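Local coordinates for protein agmatinase (Deinococcus radiodurans, PDB 1WOH) that probably hydrolyses agmatine to putrescine and urea, as a member of the arginase family that binds two manganese ions per subunit, at residues D39-F44 / G118-V123; S122-L127 / G269-E274; D147-R152 / N159-R164. All coordinates share one frame; numbering follows the deposited sequence.

The three contacts belong to one alpha/beta fold built on an eight-stranded parallel sheet, their centres 10 to 13 Å apart. Contacts 1 and 3 lie in the loops around the metal site, and contact 2 reaches from there into the sheet. Contact 1 joins the loops after neighbouring strands 31-36 and 114-118. Contact 2 shares S122 and V123 with it and lays the start of helix 124-128 against strand 266-273. Contact 3 falls between the two halves of contact 2 in sequence and folds the loop after strand 137-142 onto helix 162-169. E274 ties them together, its OE2 meeting H121 N and N159 ND2. H121 and D147 are manganese ligands of this protein, though this chain carries no ions.

Contact 1: D39-F44 / G118-V123; sequences DIALGF and GGDHSV
The backbone of D39 to L42 folds into a type I beta turn whose start comes up against D120, the two chains being nearest at D39 and D120, with CA atoms 4.8 Å apart. D120 supplies most of the contact from its segment. Its CG sits between its backbone N and carbonyl carbon (chi1 66°), and this directs the carboxylate into the turn. There OD2 accepts a hydrogen bond from A41 N at 3.0 Å; the amide arrives on the syn side but 32° out of the carboxylate plane, and the N-H...O angle is 145°, a bent bond. The same oxygen lies 3.1 Å from D39 CA, tucked against the opening of the turn.

The other oxygen works within its own segment. D120 OD1 takes the hydroxyl of S122, OG to OD1 2.7 Å, on its syn lone pair, and also the backbone N of S122, which closes an Asx turn. With one oxygen held by the turn and the other gripped twice, the carboxylate is fixed in rotation, and these donors would be expected to stabilise its charged form. S122 OG then comes within 3.5 Å of A41 CB, while L42 lies across D120, its CD2 4.1 Å from D120 CB.

D39 turns its own carboxylate away, to a salt bridge with R49 and the backbone N of G47. A41 also packs on L91 of a second subunit, so the turn lies beside a subunit interface. D120, which carries the contact, directly precedes H121 of the manganese site. Within the fold, the contact bridges the loop running from strand 31-36 to helix 51-59 and the one running from strand 114-118 to helix 124-128.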
# COMPACT_ATOMS: atom_id res chain seq x y z
N ASP A 39 -15.32 15.59 5.22
CA ASP A 39 -15.75 14.21 5.06
C ASP A 39 -16.28 13.57 6.34
O ASP A 39 -16.44 12.34 6.40
CB ASP A 39 -14.61 13.34 4.48
CG ASP A 39 -13.43 13.15 5.44
OD1 ASP A 39 -13.52 13.54 6.63
OD2 ASP A 39 -12.40 12.59 5.00
N ILE A 40 -16.61 14.37 7.35
CA ILE A 40 -17.11 13.79 8.59
C ILE A 40 -18.58 13.37 8.59
O ILE A 40 -19.08 12.84 9.59
CB ILE A 40 -16.86 14.74 9.79
CG1 ILE A 40 -17.50 16.10 9.54
CG2 ILE A 40 -15.36 14.89 10.02
CD1 ILE A 40 -17.43 17.03 10.74
N ALA A 41 -19.27 13.57 7.47
CA ALA A 41 -20.68 13.19 7.39
C ALA A 41 -20.91 11.83 6.72
O ALA A 41 -22.03 11.34 6.70
CB ALA A 41 -21.48 14.28 6.66
N LEU A 42 -19.86 11.22 6.16
CA LEU A 42 -20.07 9.93 5.52
C LEU A 42 -20.20 8.83 6.58
O LEU A 42 -19.73 8.97 7.71
CB LEU A 42 -18.93 9.63 4.54
CG LEU A 42 -17.50 9.71 5.05
CD1 LEU A 42 -17.11 8.38 5.69
CD2 LEU A 42 -16.58 10.02 3.89
N GLY A 43 -20.85 7.73 6.22
CA GLY A 43 -21.05 6.67 7.19
C GLY A 43 -20.08 5.50 7.19
O GLY A 43 -20.18 4.64 8.06
N PHE A 44 -19.15 5.46 6.24
CA PHE A 44 -18.24 4.32 6.18
C PHE A 44 -16.74 4.67 6.23
O PHE A 44 -16.18 4.87 7.31
CB PHE A 44 -18.59 3.50 4.92
CG PHE A 44 -17.93 2.15 4.85
CD1 PHE A 44 -17.83 1.49 3.63
CD2 PHE A 44 -17.41 1.53 5.99
CE1 PHE A 44 -17.22 0.24 3.53
CE2 PHE A 44 -16.80 0.27 5.90
CZ PHE A 44 -16.70 -0.37 4.67
N GLY A 118 -15.42 18.23 -3.64
CA GLY A 118 -15.68 17.69 -2.32
C GLY A 118 -14.52 16.80 -1.91
O GLY A 118 -13.59 16.64 -2.70
N GLY A 119 -14.55 16.21 -0.71
CA GLY A 119 -15.65 16.36 0.22
C GLY A 119 -16.69 15.27 0.07
O GLY A 119 -16.92 14.80 -1.05
N ASP A 120 -17.33 14.84 1.17
CA ASP A 120 -18.35 13.81 1.05
C ASP A 120 -19.57 14.47 0.43
O ASP A 120 -19.62 15.69 0.31
CB ASP A 120 -18.68 13.16 2.41
CG ASP A 120 -19.33 14.11 3.40
OD1 ASP A 120 -20.34 14.77 3.05
OD2 ASP A 120 -18.84 14.18 4.55
N HIS A 121 -20.55 13.68 0.03
CA HIS A 121 -21.71 14.26 -0.64
C HIS A 121 -22.54 15.27 0.15
O HIS A 121 -23.29 16.06 -0.44
CB HIS A 121 -22.62 13.16 -1.19
CG HIS A 121 -23.28 13.52 -2.48
ND1 HIS A 121 -23.71 12.59 -3.39
CD2 HIS A 121 -23.53 14.73 -3.03
CE1 HIS A 121 -24.19 13.20 -4.46
NE2 HIS A 121 -24.10 14.51 -4.26
N SER A 122 -22.42 15.26 1.47
CA SER A 122 -23.20 16.20 2.26
C SER A 122 -22.89 17.65 1.89
O SER A 122 -23.70 18.54 2.15
CB SER A 122 -22.94 15.99 3.76
OG SER A 122 -21.80 16.70 4.19
N VAL A 123 -21.72 17.89 1.29
CA VAL A 123 -21.37 19.26 0.92
C VAL A 123 -22.28 19.85 -0.16
O VAL A 123 -22.35 21.08 -0.31
CB VAL A 123 -19.89 19.37 0.47
CG1 VAL A 123 -18.96 18.85 1.57
CG2 VAL A 123 -19.68 18.61 -0.83

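Contact 2: S122-L127 / G269-E274; sequences SVSYPL and GLDLVE
S124 points its hydroxyl across the gap between helix and strand at one oxygen of the D271 carboxylate. S124 OG is anti to its carbonyl carbon (chi1 -63°), which carries the hydroxyl off the helix toward the sheet. Its bond to D271 OD2, at 2.9 Å, is doubtful, because OG sits too close to another atom of the model; OG also makes a weak bond to H121 O. The aspartate has firmer ties within the sheet: Y225 OH bonds to OD2 and S227 OG to OD1, both from the adjacent strand 223-229. The carboxylate is buried, and these two partners satisfy both oxygens and fix its rotation.

Apolar contacts flank this polar pair. Toward the end of the strand, V123 and V273 run alongside each other, pointing opposite ways, and touch through one methyl each, V123 CG2 to V273 CG1 at 3.8 Å. Farther along the helix, L127 passes at a slant over the aspartate and rests CD2 on its methylene, 4.1 Å from D271 CB; I100 and A104 of helix 93-108 touch the same leucine. The interface is thus a small one, in which three residues of the helical segment meet two inward-facing residues of the strand.

This is the helix-on-sheet packing of an alpha/beta fold: helix 124-128, which follows strand 114-118, lies against neighbouring strand 266-273. V273 also touches H121. S227 OG, which D271 OD1 holds, bonds to H121 NE2, so D271 sits one shell further back from the arginase-family binuclear manganese site.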
# COMPACT_ATOMS: atom_id res chain seq x y z
N SER A 122 -22.42 15.26 1.47
CA SER A 122 -23.20 16.20 2.26
C SER A 122 -22.89 17.65 1.89
O SER A 122 -23.70 18.54 2.15
CB SER A 122 -22.94 15.99 3.76
OG SER A 122 -21.80 16.70 4.19
N VAL A 123 -21.72 17.89 1.29
CA VAL A 123 -21.37 19.26 0.92
C VAL A 123 -22.28 19.85 -0.16
O VAL A 123 -22.35 21.08 -0.31
CB VAL A 123 -19.89 19.37 0.47
CG1 VAL A 123 -18.96 18.85 1.57
CG2 VAL A 123 -19.68 18.61 -0.83
N SER A 124 -22.96 19.00 -0.92
CA SER A 124 -23.85 19.48 -1.98
C SER A 124 -24.98 20.34 -1.43
O SER A 124 -25.47 21.24 -2.11
CB SER A 124 -24.46 18.31 -2.76
OG SER A 124 -23.47 17.55 -3.42
N TYR A 125 -25.38 20.08 -0.19
CA TYR A 125 -26.45 20.87 0.41
C TYR A 125 -26.04 22.34 0.59
O TYR A 125 -26.67 23.22 0.00
CB TYR A 125 -26.88 20.25 1.75
CG TYR A 125 -27.69 21.18 2.64
CD1 TYR A 125 -28.72 21.96 2.11
CD2 TYR A 125 -27.41 21.28 4.01
CE1 TYR A 125 -29.46 22.83 2.93
CE2 TYR A 125 -28.15 22.15 4.83
CZ TYR A 125 -29.16 22.92 4.28
OH TYR A 125 -29.88 23.79 5.08
N PRO A 126 -24.98 22.62 1.37
CA PRO A 126 -24.60 24.02 1.53
C PRO A 126 -24.15 24.70 0.23
O PRO A 126 -24.31 25.91 0.06
CB PRO A 126 -23.49 23.97 2.59
CG PRO A 126 -22.93 22.59 2.46
CD PRO A 126 -24.17 21.75 2.23
N LEU A 127 -23.61 23.91 -0.69
CA LEU A 127 -23.19 24.43 -1.99
C LEU A 127 -24.43 24.93 -2.72
O LEU A 127 -24.47 26.05 -3.23
CB LEU A 127 -22.53 23.32 -2.81
CG LEU A 127 -21.03 23.30 -3.11
CD1 LEU A 127 -20.25 24.16 -2.15
CD2 LEU A 127 -20.55 21.85 -3.09
N GLY A 269 -23.28 25.31 -12.53
CA GLY A 269 -22.25 24.86 -11.61
C GLY A 269 -22.10 23.36 -11.63
O GLY A 269 -22.91 22.64 -12.22
N LEU A 270 -21.06 22.87 -10.97
CA LEU A 270 -20.80 21.44 -10.90
C LEU A 270 -20.02 21.09 -9.65
O LEU A 270 -19.12 21.83 -9.24
CB LEU A 270 -19.99 20.99 -12.13
CG LEU A 270 -19.41 19.57 -12.13
CD1 LEU A 270 -19.24 19.07 -13.55
CD2 LEU A 270 -18.08 19.56 -11.38
N ASP A 271 -20.38 19.97 -9.01
CA ASP A 271 -19.60 19.53 -7.86
C ASP A 271 -19.13 18.11 -8.15
O ASP A 271 -19.77 17.37 -8.89
CB ASP A 271 -20.37 19.64 -6.51
CG ASP A 271 -21.54 18.66 -6.36
OD1 ASP A 271 -21.46 17.51 -6.83
OD2 ASP A 271 -22.54 19.05 -5.71
N LEU A 272 -17.96 17.78 -7.61
CA LEU A 272 -17.34 16.47 -7.80
C LEU A 272 -17.11 16.00 -6.37
O LEU A 272 -16.25 16.53 -5.67
CB LEU A 272 -16.02 16.64 -8.55
CG LEU A 272 -15.30 15.39 -9.08
CD1 LEU A 272 -14.79 14.54 -7.93
CD2 LEU A 272 -16.24 14.59 -9.95
N VAL A 273 -17.89 15.00 -5.95
CA VAL A 273 -17.81 14.52 -4.57
C VAL A 273 -17.55 13.03 -4.34
O VAL A 273 -17.62 12.21 -5.25
CB VAL A 273 -19.13 14.87 -3.82
CG1 VAL A 273 -19.39 16.37 -3.89
CG2 VAL A 273 -20.30 14.11 -4.42
N GLU A 274 -17.22 12.72 -3.09
CA GLU A 274 -16.97 11.36 -2.61
C GLU A 274 -15.71 10.64 -3.11
O GLU A 274 -15.57 9.43 -2.95
CB GLU A 274 -18.21 10.49 -2.89
CG GLU A 274 -19.46 10.90 -2.09
CD GLU A 274 -19.44 10.43 -0.64
OE1 GLU A 274 -18.73 9.44 -0.34
OE2 GLU A 274 -20.15 11.03 0.20

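Contact 3: D147-R152 / N159-R164; sequences DFTDTR and NSSPFR
F148 and R164 make the dense end of this contact, where F148, S161, P162 and F163 are buried and R164 is partly exposed. The arginine lays its CD over the centre of the phenyl face, a CH-pi contact of 3.5 Å from CD to the ring centroid, and its guanidinium plane is turned 20° from the ring. A bend at chi2 (62°) brings the chain back, so that R164 NH1 donates to F148 O at 2.9 Å, in the carbonyl plane and with the acceptor close to the guanidinium plane. D150 CB lies over one guanidinium face, and E189 forms a salt bridge to NH1. At the ring edge, F148 CD1 meets F163 CB.

Bonds to the backbone continue the tight part toward the helix start. T149 N donates to S160 O, while S161 OG, at the N-cap position but making no capping bond, reaches T149 O at 2.6 Å from above the carbonyl plane. F163 N gives D147 O a weak bond.

The other end, R152 with N159 and S160, is partly exposed and carried by one long side chain. R152 bends at chi3 and sends a single nitrogen to two acceptors: NH2 lies 2.8 Å from N159 OD1 and 2.8 Å from S160 OG, both tilted from the guanidinium plane. The asparagine amide stands nearly perpendicular to that group, 85° between planes. R152 NH1 goes on to S90 of a second subunit.

D147, at the head of the loop, lies close to H121 and D143. The arrangement is the metal-binding loop of the arginase family, where the segment after strand 137-142 doubles back on the first turn of helix 162-169 beside the binuclear site.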
# COMPACT_ATOMS: atom_id res chain seq x y z
N ASP A 147 -29.54 9.52 -2.13
CA ASP A 147 -29.17 10.60 -1.22
C ASP A 147 -30.26 11.67 -1.04
O ASP A 147 -30.00 12.88 -1.06
CB ASP A 147 -27.86 11.25 -1.68
CG ASP A 147 -26.68 10.28 -1.61
OD1 ASP A 147 -26.75 9.32 -0.81
OD2 ASP A 147 -25.68 10.48 -2.33
N PHE A 148 -31.48 11.19 -0.83
CA PHE A 148 -32.65 12.04 -0.61
C PHE A 148 -33.31 11.62 0.72
O PHE A 148 -34.51 11.79 0.91
CB PHE A 148 -33.66 11.87 -1.75
CG PHE A 148 -34.66 12.98 -1.85
CD1 PHE A 148 -34.26 14.28 -2.15
CD2 PHE A 148 -36.02 12.73 -1.64
CE1 PHE A 148 -35.18 15.32 -2.24
CE2 PHE A 148 -36.96 13.77 -1.74
CZ PHE A 148 -36.53 15.06 -2.04
N THR A 149 -32.50 11.08 1.62
CA THR A 149 -33.01 10.62 2.92
C THR A 149 -33.24 11.77 3.90
O THR A 149 -32.49 12.74 3.92
CB THR A 149 -32.03 9.59 3.52
OG1 THR A 149 -32.11 8.38 2.75
CG2 THR A 149 -32.36 9.30 4.98
N ASP A 150 -34.30 11.68 4.70
CA ASP A 150 -34.58 12.72 5.68
C ASP A 150 -33.59 12.59 6.85
O ASP A 150 -32.75 13.47 7.05
CB ASP A 150 -36.03 12.59 6.19
CG ASP A 150 -36.39 13.66 7.20
OD1 ASP A 150 -35.53 14.54 7.47
OD2 ASP A 150 -37.52 13.63 7.74
N THR A 151 -33.70 11.50 7.61
CA THR A 151 -32.80 11.26 8.73
C THR A 151 -32.14 9.88 8.62
O THR A 151 -32.77 8.91 8.19
CB THR A 151 -33.53 11.34 10.09
OG1 THR A 151 -33.96 12.68 10.34
CG2 THR A 151 -32.62 10.90 11.21
N ARG A 152 -30.88 9.82 9.01
CA ARG A 152 -30.10 8.58 8.99
C ARG A 152 -29.14 8.65 10.17
O ARG A 152 -28.51 9.68 10.40
CB ARG A 152 -29.29 8.48 7.68
CG ARG A 152 -28.71 7.09 7.40
CD ARG A 152 -27.45 7.18 6.54
NE ARG A 152 -26.33 7.73 7.30
CZ ARG A 152 -25.16 8.10 6.78
NH1 ARG A 152 -24.21 8.58 7.58
NH2 ARG A 152 -24.94 8.01 5.47
N ASN A 159 -24.44 12.36 4.62
CA ASN A 159 -24.31 12.41 3.17
C ASN A 159 -25.46 11.70 2.47
O ASN A 159 -25.48 11.60 1.24
CB ASN A 159 -22.95 11.84 2.72
CG ASN A 159 -22.74 10.39 3.10
OD1 ASN A 159 -23.39 9.89 4.03
ND2 ASN A 159 -21.86 9.69 2.40
N SER A 160 -26.20 11.09 3.12
CA SER A 160 -27.35 10.43 2.50
C SER A 160 -28.55 11.39 2.40
O SER A 160 -29.59 11.03 1.85
CB SER A 160 -27.77 9.20 3.33
OG SER A 160 -26.74 8.24 3.39
N SER A 161 -28.38 12.61 2.91
CA SER A 161 -29.47 13.60 2.91
C SER A 161 -29.25 14.95 2.20
O SER A 161 -30.13 15.81 2.26
CB SER A 161 -29.85 13.94 4.36
OG SER A 161 -30.17 12.79 5.11
N PRO A 162 -28.12 15.15 1.51
CA PRO A 162 -27.95 16.47 0.88
C PRO A 162 -29.06 17.03 -0.01
O PRO A 162 -29.38 18.22 0.08
CB PRO A 162 -26.62 16.34 0.15
CG PRO A 162 -26.57 14.91 -0.22
CD PRO A 162 -27.07 14.22 1.04
N PHE A 163 -29.63 16.21 -0.88
CA PHE A 163 -30.67 16.72 -1.77
C PHE A 163 -32.01 16.92 -1.08
O PHE A 163 -32.84 17.70 -1.55
CB PHE A 163 -30.79 15.82 -3.00
CG PHE A 163 -29.55 15.81 -3.84
CD1 PHE A 163 -28.74 14.68 -3.90
CD2 PHE A 163 -29.16 16.96 -4.52
CE1 PHE A 163 -27.54 14.70 -4.62
CE2 PHE A 163 -27.97 16.99 -5.24
CZ PHE A 163 -27.16 15.86 -5.30
N ARG A 164 -32.21 16.23 0.03
CA ARG A 164 -33.45 16.38 0.79
C ARG A 164 -33.35 17.72 1.51
O ARG A 164 -34.31 18.50 1.53
CB ARG A 164 -33.58 15.23 1.80
CG ARG A 164 -34.95 15.13 2.47
CD ARG A 164 -36.05 14.85 1.45
NE ARG A 164 -37.34 14.59 2.09
CZ ARG A 164 -37.75 13.39 2.51
NH1 ARG A 164 -36.99 12.31 2.33
NH2 ARG A 164 -38.92 13.28 3.11